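Local coordinates for 1-deoxy-D-xylulose 5-phosphate reductoisomerase (Zymomonas mobilis, PDB 1R0L), which catalyses the NADPH-dependent rearrangement and reduction of 1-deoxy-D-xylulose 5-phosphate to 2-C-methyl-D-erythritol 4-phosphate, an early step of isoprenoid biosynthesis, at residues B[8-13]-B[95-100]; B[38-43]-B[59-64]; B[102-107]-B[367-372]. All blocks are in the same frame, centred on the assembly; numbering follows the deposited sequence.

Contact 1 of 3, residues B[8-13]-B[95-100]; sequences TVLGAT and DWTMAA. With NDP (NADPH dihydro-nicotinamide-adenine-dinucleotide phosphate), chain F.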
loop_
_atom_site.group_PDB
_atom_site.type_symbol
_atom_site.label_atom_id
_atom_site.label_comp_id
_atom_site.label_asym_id
_atom_site.label_seq_id
_atom_site.Cartn_x
_atom_site.Cartn_y
_atom_site.Cartn_z
ATOM N N THR B 8 24.674 13.410 -7.718
ATOM C CA THR B 8 25.823 13.448 -6.814
ATOM C C THR B 8 25.591 12.457 -5.694
ATOM O O THR B 8 24.475 12.314 -5.207
ATOM C CB THR B 8 26.049 14.817 -6.175
ATOM O OG1 THR B 8 26.549 15.732 -7.154
ATOM C CG2 THR B 8 27.060 14.708 -5.067
ATOM N N VAL B 9 26.652 11.776 -5.282
ATOM C CA VAL B 9 26.531 10.789 -4.229
ATOM C C VAL B 9 27.541 11.035 -3.121
ATOM O O VAL B 9 28.744 10.942 -3.339
ATOM C CB VAL B 9 26.733 9.381 -4.803
ATOM C CG1 VAL B 9 26.569 8.338 -3.715
ATOM C CG2 VAL B 9 25.743 9.149 -5.934
ATOM N N LEU B 10 27.056 11.372 -1.933
ATOM C CA LEU B 10 27.948 11.596 -0.799
ATOM C C LEU B 10 28.049 10.246 -0.101
ATOM O O LEU B 10 27.052 9.735 0.413
ATOM C CB LEU B 10 27.353 12.640 0.149
ATOM C CG LEU B 10 26.804 13.920 -0.493
ATOM C CD1 LEU B 10 26.201 14.757 0.613
ATOM C CD2 LEU B 10 27.887 14.683 -1.252
ATOM N N GLY B 11 29.245 9.665 -0.095
ATOM C CA GLY B 11 29.437 8.362 0.520
ATOM C C GLY B 11 29.158 7.291 -0.527
ATOM O O GLY B 11 28.418 6.324 -0.301
ATOM N N ALA B 12 29.789 7.458 -1.682
ATOM C CA ALA B 12 29.585 6.551 -2.803
ATOM C C ALA B 12 30.230 5.186 -2.693
ATOM O O ALA B 12 30.005 4.347 -3.561
ATOM C CB ALA B 12 30.045 7.219 -4.108
ATOM N N THR B 13 31.009 4.948 -1.641
ATOM C CA THR B 13 31.699 3.667 -1.491
ATOM C C THR B 13 31.183 2.691 -0.440
ATOM O O THR B 13 31.804 1.654 -0.225
ATOM C CB THR B 13 33.169 3.906 -1.206
ATOM O OG1 THR B 13 33.278 4.843 -0.134
ATOM C CG2 THR B 13 33.871 4.488 -2.424
ATOM N N ASP B 95 20.937 17.896 -9.321
ATOM C CA ASP B 95 19.485 17.889 -9.193
ATOM C C ASP B 95 19.038 16.790 -8.230
ATOM O O ASP B 95 17.985 16.902 -7.592
ATOM C CB ASP B 95 18.804 17.703 -10.560
ATOM C CG ASP B 95 17.278 17.897 -10.483
ATOM O OD1 ASP B 95 16.833 19.030 -10.155
ATOM O OD2 ASP B 95 16.521 16.920 -10.739
ATOM N N TRP B 96 19.840 15.734 -8.118
ATOM C CA TRP B 96 19.533 14.625 -7.215
ATOM C C TRP B 96 20.790 14.300 -6.404
ATOM O O TRP B 96 21.843 14.022 -6.976
ATOM C CB TRP B 96 19.121 13.405 -8.013
ATOM C CG TRP B 96 18.599 12.284 -7.183
ATOM C CD1 TRP B 96 17.332 12.144 -6.705
ATOM C CD2 TRP B 96 19.311 11.102 -6.790
ATOM N NE1 TRP B 96 17.203 10.941 -6.048
ATOM C CE2 TRP B 96 18.405 10.283 -6.086
ATOM C CE3 TRP B 96 20.624 10.654 -6.971
ATOM C CZ2 TRP B 96 18.769 9.042 -5.562
ATOM C CZ3 TRP B 96 20.983 9.421 -6.451
ATOM C CH2 TRP B 96 20.060 8.630 -5.756
ATOM N N THR B 97 20.679 14.340 -5.078
ATOM C CA THR B 97 21.816 14.071 -4.193
ATOM C C THR B 97 21.525 12.937 -3.215
ATOM O O THR B 97 20.529 12.973 -2.490
ATOM C CB THR B 97 22.198 15.326 -3.340
ATOM O OG1 THR B 97 22.584 16.414 -4.191
ATOM C CG2 THR B 97 23.349 15.011 -2.420
ATOM N N MET B 98 22.399 11.936 -3.203
ATOM C CA MET B 98 22.274 10.799 -2.294
ATOM C C MET B 98 23.144 11.110 -1.074
ATOM O O MET B 98 24.382 11.150 -1.174
ATOM C CB MET B 98 22.771 9.514 -2.971
ATOM C CG MET B 98 22.988 8.335 -2.021
ATOM S SD MET B 98 21.503 7.875 -1.118
ATOM C CE MET B 98 20.744 6.758 -2.208
ATOM N N ALA B 99 22.509 11.360 0.065
ATOM C CA ALA B 99 23.262 11.657 1.269
ATOM C C ALA B 99 23.479 10.343 2.000
ATOM O O ALA B 99 22.614 9.903 2.772
ATOM C CB ALA B 99 22.501 12.637 2.138
ATOM N N ALA B 100 24.629 9.719 1.743
ATOM C CA ALA B 100 24.986 8.434 2.355
ATOM C C ALA B 100 26.160 8.494 3.335
ATOM O O ALA B 100 26.667 7.457 3.744
ATOM C CB ALA B 100 25.280 7.389 1.265
HETATM P PA NDP F . 30.134 2.262 5.215
HETATM O O1A NDP F . 29.662 1.033 4.761
HETATM O O2A NDP F . 31.616 2.501 5.660
HETATM O O5B NDP F . 29.992 3.396 4.112
HETATM C C5B NDP F . 30.424 4.508 4.772
HETATM C C4B NDP F . 30.448 5.370 3.633
HETATM O O4B NDP F . 30.737 6.574 4.322
HETATM C C3B NDP F . 31.648 5.247 2.562
HETATM O O3B NDP F . 31.300 5.974 1.289
HETATM C C2B NDP F . 32.723 5.958 3.319
HETATM O O2B NDP F . 34.004 6.180 2.737
HETATM C C1B NDP F . 31.936 7.158 3.842
HETATM N N9A NDP F . 32.570 7.716 5.007
HETATM C C8A NDP F . 32.978 6.956 6.098
HETATM N N7A NDP F . 33.502 7.692 7.013
HETATM C C5A NDP F . 33.453 8.968 6.568
HETATM C C6A NDP F . 33.859 10.207 7.115
HETATM N N6A NDP F . 34.408 10.294 8.333
HETATM N N1A NDP F . 33.662 11.315 6.381
HETATM C C2A NDP F . 33.102 11.256 5.151
HETATM N N3A NDP F . 32.686 10.141 4.551
HETATM C C4A NDP F . 32.895 9.013 5.316
HETATM O O3 NDP F . 29.225 2.736 6.410
HETATM P P2B NDP F . 34.865 4.999 2.231
HETATM O O1X NDP F . 34.168 3.726 1.958
HETATM O O2X NDP F . 36.310 5.131 2.554
HETATM O O3X NDP F . 34.795 4.458 3.658
#
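T8, V9 and L10 pair with T97, M98 and A99 as parallel neighbours in a beta-sheet, the strand axes 4.7 Å apart and inclined by only 13°. Four backbone hydrogen bonds hold the pair. T8 N donates to W96 O (3.0 Å), and T8 O receives M98 N (2.9 Å); one step on, L10 N reaches M98 O (2.8 Å) and L10 O takes A100 N. The last is more bent, 136° at the hydrogen, where the ladder runs out into loop. T97 CA adds a C-H...O contact to T8 O at 3.3 Å.

Apolar contacts flank the ladder on both faces. V9 and M98 share one face and lie side by side, V9 CG1 meeting M98 CG at 4.0 Å. M98 has CG anti to its backbone N (chi1 167°), as V9 has CG1, which sends both branches the same way. On the other face the branch point of L10 rests on a diagonal neighbour, CG to T97 CG2 at 4.1 Å.

Beyond L10 the chain breaks away into the glycine-rich GxxGxxG turn of a Rossmann fold, which starts at G11, whose backbone angles and closeness to A100 O exclude a side chain. Here the chemistry turns polar: T13 N donates to ribose O3B of NADPH (3.1 Å), whereas T13 OG1 is modelled too close to the 2'-phosphate for its bonding to be relied on.

The pair lies at the heart of the seven-stranded parallel sheet, strand 5-10 between strands 31-38 and 96-99. Helix 15-26 covers the V9 and M98 face through I16, T20 and I24, while helix 107-115 packs against L10, T97 and A99 with A109, T110 and A113.

Contact 2 of 3, residues B[38-43]-B[59-64]; sequences ANRNVK and IADPSL. With NDP (NADPH dihydro-nicotinamide-adenine-dinucleotide phosphate), chain F.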
loop_
_atom_site.group_PDB
_atom_site.type_symbol
_atom_site.label_atom_id
_atom_site.label_comp_id
_atom_site.label_asym_id
_atom_site.label_seq_id
_atom_site.Cartn_x
_atom_site.Cartn_y
_atom_site.Cartn_z
ATOM N N ALA B 38 34.007 9.804 -0.893
ATOM C CA ALA B 38 34.426 8.674 -0.083
ATOM C C ALA B 38 35.269 9.265 1.052
ATOM O O ALA B 38 35.584 10.454 1.032
ATOM C CB ALA B 38 35.246 7.707 -0.918
ATOM N N ASN B 39 35.632 8.438 2.035
ATOM C CA ASN B 39 36.437 8.892 3.171
ATOM C C ASN B 39 37.884 8.463 3.071
ATOM O O ASN B 39 38.795 9.285 3.062
ATOM C CB ASN B 39 35.881 8.331 4.467
ATOM C CG ASN B 39 36.770 8.622 5.671
ATOM O OD1 ASN B 39 37.238 9.739 5.863
ATOM N ND2 ASN B 39 36.984 7.612 6.493
ATOM N N ARG B 40 38.087 7.154 3.017
ATOM C CA ARG B 40 39.430 6.598 2.948
ATOM C C ARG B 40 39.591 5.583 1.829
ATOM O O ARG B 40 40.710 5.234 1.472
ATOM C CB ARG B 40 39.788 5.922 4.271
ATOM C CG ARG B 40 39.830 6.844 5.472
ATOM C CD ARG B 40 40.067 6.033 6.731
ATOM N NE ARG B 40 41.222 5.150 6.589
ATOM C CZ ARG B 40 42.430 5.562 6.220
ATOM N NH1 ARG B 40 42.637 6.842 5.951
ATOM N NH2 ARG B 40 43.437 4.702 6.131
ATOM N N ASN B 41 38.482 5.108 1.275
ATOM C CA ASN B 41 38.557 4.124 0.203
ATOM C C ASN B 41 38.827 4.766 -1.146
ATOM O O ASN B 41 37.956 4.802 -2.004
ATOM C CB ASN B 41 37.269 3.310 0.109
ATOM C CG ASN B 41 37.434 2.089 -0.764
ATOM O OD1 ASN B 41 38.103 2.142 -1.795
ATOM N ND2 ASN B 41 36.826 0.978 -0.358
ATOM N N VAL B 42 40.041 5.261 -1.333
ATOM C CA VAL B 42 40.446 5.905 -2.583
ATOM C C VAL B 42 40.304 5.020 -3.833
ATOM O O VAL B 42 40.098 5.518 -4.943
ATOM C CB VAL B 42 41.923 6.365 -2.510
ATOM C CG1 VAL B 42 42.292 7.135 -3.760
ATOM C CG2 VAL B 42 42.153 7.214 -1.271
ATOM N N LYS B 43 40.434 3.711 -3.653
ATOM C CA LYS B 43 40.335 2.777 -4.770
ATOM C C LYS B 43 38.928 2.755 -5.382
ATOM O O LYS B 43 38.757 3.098 -6.553
ATOM C CB LYS B 43 40.734 1.368 -4.314
ATOM C CG LYS B 43 40.703 0.332 -5.425
ATOM C CD LYS B 43 40.824 -1.077 -4.866
ATOM C CE LYS B 43 40.656 -2.120 -5.962
ATOM N NZ LYS B 43 40.618 -3.488 -5.382
ATOM N N ILE B 59 37.826 12.923 -1.553
ATOM C CA ILE B 59 38.202 11.978 -0.524
ATOM C C ILE B 59 38.205 12.831 0.761
ATOM O O ILE B 59 38.863 13.870 0.821
ATOM C CB ILE B 59 39.584 11.346 -0.877
ATOM C CG1 ILE B 59 39.886 10.162 0.044
ATOM C CG2 ILE B 59 40.671 12.411 -0.835
ATOM C CD1 ILE B 59 38.937 8.999 -0.105
ATOM N N ALA B 60 37.406 12.413 1.747
ATOM C CA ALA B 60 37.253 13.120 3.025
ATOM C C ALA B 60 38.570 13.334 3.747
ATOM O O ALA B 60 38.920 14.457 4.110
ATOM C CB ALA B 60 36.299 12.354 3.933
ATOM N N ASP B 61 39.289 12.238 3.965
ATOM C CA ASP B 61 40.567 12.281 4.648
ATOM C C ASP B 61 41.552 13.140 3.839
ATOM O O ASP B 61 41.900 12.802 2.708
ATOM C CB ASP B 61 41.077 10.842 4.832
ATOM C CG ASP B 61 42.375 10.782 5.597
ATOM O OD1 ASP B 61 42.578 9.880 6.427
ATOM O OD2 ASP B 61 43.213 11.652 5.362
ATOM N N PRO B 62 42.008 14.270 4.413
ATOM C CA PRO B 62 42.947 15.149 3.702
ATOM C C PRO B 62 44.280 14.475 3.434
ATOM O O PRO B 62 44.984 14.827 2.493
ATOM C CB PRO B 62 43.108 16.341 4.646
ATOM C CG PRO B 62 41.886 16.292 5.517
ATOM C CD PRO B 62 41.685 14.822 5.741
ATOM N N SER B 63 44.625 13.497 4.266
ATOM C CA SER B 63 45.901 12.812 4.117
ATOM C C SER B 63 45.957 11.930 2.880
ATOM O O SER B 63 47.043 11.646 2.366
ATOM C CB SER B 63 46.243 11.997 5.377
ATOM O OG SER B 63 45.303 10.986 5.656
ATOM N N LEU B 64 44.796 11.517 2.378
ATOM C CA LEU B 64 44.748 10.657 1.200
ATOM C C LEU B 64 44.601 11.463 -0.079
ATOM O O LEU B 64 44.355 10.905 -1.146
ATOM C CB LEU B 64 43.584 9.672 1.308
ATOM C CG LEU B 64 43.543 8.800 2.563
ATOM C CD1 LEU B 64 42.264 7.978 2.552
ATOM C CD2 LEU B 64 44.771 7.896 2.629
HETATM P PA NDP F . 30.134 2.262 5.215
HETATM O O1A NDP F . 29.662 1.033 4.761
HETATM O O2A NDP F . 31.616 2.501 5.660
HETATM O O5B NDP F . 29.992 3.396 4.112
HETATM C C5B NDP F . 30.424 4.508 4.772
HETATM C C4B NDP F . 30.448 5.370 3.633
HETATM O O4B NDP F . 30.737 6.574 4.322
HETATM C C3B NDP F . 31.648 5.247 2.562
HETATM O O3B NDP F . 31.300 5.974 1.289
HETATM C C2B NDP F . 32.723 5.958 3.319
HETATM O O2B NDP F . 34.004 6.180 2.737
HETATM C C1B NDP F . 31.936 7.158 3.842
HETATM N N9A NDP F . 32.570 7.716 5.007
HETATM C C8A NDP F . 32.978 6.956 6.098
HETATM N N7A NDP F . 33.502 7.692 7.013
HETATM C C5A NDP F . 33.453 8.968 6.568
HETATM C C6A NDP F . 33.859 10.207 7.115
HETATM N N6A NDP F . 34.408 10.294 8.333
HETATM N N1A NDP F . 33.662 11.315 6.381
HETATM C C2A NDP F . 33.102 11.256 5.151
HETATM N N3A NDP F . 32.686 10.141 4.551
HETATM C C4A NDP F . 32.895 9.013 5.316
HETATM O O3 NDP F . 29.225 2.736 6.410
HETATM P P2B NDP F . 34.865 4.999 2.231
HETATM O O1X NDP F . 34.168 3.726 1.958
HETATM O O2X NDP F . 36.310 5.131 2.554
HETATM O O3X NDP F . 34.795 4.458 3.658
#
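R40 turns an edge of its guanidinium to D61, NH1 forming a salt bridge to OD1 at 3.1 Å with the two planes 46° apart. The bend of the arginine chain at chi3 (51°) leads it to this carboxylate. The second flat group, the amide of N39, lies nearly parallel over one face of the NADPH adenine, its CG 3.5 Å from C5A. CG stands anti to the backbone N (chi1 173°), which carries the amide across the rings, and OD1 meets A60 CB at 3.4 Å. A60 CB covers the same adenine face near C2A. An alanine here in place of N39 would remove the amide and is likely to bare the adenine face around C5A and C6A, opening a gap beside the A60 methyl.

Backbone N-H groups of 39-41 hold the ribose phosphate. N39 N donates to O2B, and R40 N and N41 N both point at phosphate oxygen O2X, the N41 bond modelled doubtfully short; this grip on the 2'-phosphate is consistent with an enzyme that cannot use NADH. Between the segments A60 N bonds to A38 O (2.8 Å) and D61 N to a lone pair of N39 O (3.1 Å). V42 CG2 touches both I59 CD1 (3.9 Å) and L64 CB (3.8 Å).

A38 and I59 form a parallel bridge where strands 31-38 and 56-59 end, and I59 pairs onward with A80 and G82. Helix 42-52, its start capped by N41 OD1 on D44 N, lays L45 on A38 and I59, and L68 of helix 65-71 packs on V42 and I59.

Contact 3 of 3, residues B[102-107]-B[367-372]; sequences IGCAGL and DVFAID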
loop_
_atom_site.group_PDB
_atom_site.type_symbol
_atom_site.label_atom_id
_atom_site.label_comp_id
_atom_site.label_asym_id
_atom_site.label_seq_id
_atom_site.Cartn_x
_atom_site.Cartn_y
_atom_site.Cartn_z
ATOM N N ILE B 102 27.265 8.849 6.840
ATOM C CA ILE B 102 26.614 8.729 8.146
ATOM C C ILE B 102 27.340 9.369 9.326
ATOM O O ILE B 102 28.561 9.545 9.297
ATOM C CB ILE B 102 26.360 7.245 8.478
ATOM C CG1 ILE B 102 27.676 6.476 8.449
ATOM C CG2 ILE B 102 25.454 6.625 7.445
ATOM C CD1 ILE B 102 28.061 5.932 9.795
ATOM N N GLY B 103 26.572 9.714 10.363
ATOM C CA GLY B 103 27.142 10.315 11.553
ATOM C C GLY B 103 27.357 11.805 11.438
ATOM O O GLY B 103 27.126 12.379 10.383
ATOM N N CYS B 104 27.803 12.432 12.525
ATOM C CA CYS B 104 28.032 13.874 12.550
ATOM C C CYS B 104 28.902 14.362 11.386
ATOM O O CYS B 104 28.847 15.535 11.011
ATOM C CB CYS B 104 28.668 14.275 13.894
ATOM S SG CYS B 104 27.515 14.347 15.325
ATOM N N ALA B 105 29.674 13.445 10.797
ATOM C CA ALA B 105 30.589 13.767 9.694
ATOM C C ALA B 105 29.889 14.111 8.391
ATOM O O ALA B 105 30.479 14.743 7.508
ATOM C CB ALA B 105 31.551 12.624 9.464
ATOM N N GLY B 106 28.633 13.697 8.274
ATOM C CA GLY B 106 27.882 13.991 7.073
ATOM C C GLY B 106 26.791 15.033 7.266
ATOM O O GLY B 106 26.058 15.304 6.317
ATOM N N LEU B 107 26.674 15.621 8.463
ATOM C CA LEU B 107 25.635 16.621 8.701
ATOM C C LEU B 107 25.816 17.917 7.903
ATOM O O LEU B 107 24.843 18.447 7.363
ATOM C CB LEU B 107 25.529 16.937 10.191
ATOM C CG LEU B 107 25.028 15.769 11.041
ATOM C CD1 LEU B 107 25.037 16.171 12.506
ATOM C CD2 LEU B 107 23.631 15.370 10.610
ATOM N N ASP B 367 25.608 24.063 17.422
ATOM C CA ASP B 367 25.009 23.726 18.711
ATOM C C ASP B 367 24.836 22.208 18.784
ATOM O O ASP B 367 25.121 21.578 19.809
ATOM C CB ASP B 367 23.662 24.442 18.868
ATOM C CG ASP B 367 23.796 25.953 18.746
ATOM O OD1 ASP B 367 24.835 26.471 19.194
ATOM O OD2 ASP B 367 22.880 26.623 18.219
ATOM N N VAL B 368 24.386 21.623 17.679
ATOM C CA VAL B 368 24.204 20.181 17.605
ATOM C C VAL B 368 25.523 19.467 17.919
ATOM O O VAL B 368 25.573 18.582 18.770
ATOM C CB VAL B 368 23.715 19.765 16.199
ATOM C CG1 VAL B 368 23.675 18.244 16.076
ATOM C CG2 VAL B 368 22.332 20.367 15.927
ATOM N N PHE B 369 26.589 19.848 17.224
ATOM C CA PHE B 369 27.899 19.241 17.454
ATOM C C PHE B 369 28.275 19.340 18.932
ATOM O O PHE B 369 28.846 18.406 19.508
ATOM C CB PHE B 369 28.960 19.949 16.613
ATOM C CG PHE B 369 28.875 19.649 15.146
ATOM C CD1 PHE B 369 29.317 20.580 14.211
ATOM C CD2 PHE B 369 28.397 18.423 14.690
ATOM C CE1 PHE B 369 29.286 20.292 12.840
ATOM C CE2 PHE B 369 28.367 18.134 13.326
ATOM C CZ PHE B 369 28.813 19.071 12.403
ATOM N N ALA B 370 27.948 20.478 19.542
ATOM C CA ALA B 370 28.252 20.719 20.947
ATOM C C ALA B 370 27.503 19.742 21.846
ATOM O O ALA B 370 28.113 18.954 22.569
ATOM C CB ALA B 370 27.905 22.162 21.311
ATOM N N ILE B 371 26.178 19.801 21.804
ATOM C CA ILE B 371 25.346 18.898 22.592
ATOM C C ILE B 371 25.849 17.450 22.489
ATOM O O ILE B 371 26.046 16.783 23.504
ATOM C CB ILE B 371 23.889 18.945 22.104
ATOM C CG1 ILE B 371 23.317 20.343 22.302
ATOM C CG2 ILE B 371 23.058 17.918 22.840
ATOM C CD1 ILE B 371 21.881 20.459 21.865
ATOM N N ASP B 372 26.057 16.968 21.265
ATOM C CA ASP B 372 26.529 15.603 21.052
ATOM C C ASP B 372 27.802 15.360 21.852
ATOM O O ASP B 372 27.899 14.400 22.612
ATOM C CB ASP B 372 26.806 15.345 19.564
ATOM C CG ASP B 372 27.219 13.900 19.289
ATOM O OD1 ASP B 372 26.349 13.006 19.357
ATOM O OD2 ASP B 372 28.417 13.651 19.016
#
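V368 opens the meeting from helix 365-383: its CG1 touches L107 CD1 at 4.3 Å, while its side chain also packs on S130 and L134 of helix 126-142. F369, next along, does most of the reaching. Its CG lies anti to the carbonyl carbon (chi1 -72°), and the ring extends from the helix to the loop of 102-107. The leading atom CE2 comes within 3.5 Å of C104 O, which approaches the ring at its edge and near its plane, so a C-H faces a carbonyl oxygen. CE2 also meets C104 CB at 3.9 Å and L107 CD1 at 4.0 Å; the leucine and phenylalanine side chains run past one another, pointing opposite ways. C104 SG is placed beside the ring, 5.4 Å from its centroid and 82° off the normal, an edge-on sulfur-aromatic contact.

One turn later D372 presents OD2 to C104 SG at 3.9 Å. That is proximity alone, since the carboxylate is committed to a salt bridge with R376 on its own helix.

The contact joins the C-terminal helix to the loop between strand 96-99 and helix 107-115, where A105 touches NADPH. With van der Waals and ring-edge contacts and no hydrogen bond between the segments, its chemistry implies a union depending on fit more than on directional bonding, spread thinly over a small area.

Contact 1 is the core of the three, wholly buried in the parallel sheet and built on a regular backbone ladder. Contact 2 lies farther out, at the carboxyl ends of strands 31-38 and 56-59, and mixes two backbone bonds with a salt bridge and apolar contacts. Contact 3 is also partly buried, but joins distant parts of the chain through apolar and ring-edge contacts, without a hydrogen bond between the segments. Contacts 1 and 2 touch, T13 meeting A38, and grip the same NADPH, one by its ribose, the other by phosphate and adenine. Contacts 1 and 3 share the chain that leaves strand 96-99. Backbone bonding thus dominates within the sheet, charge and cofactor bonds at its strand ends, and apolar fit where the C-terminal helix meets the loop.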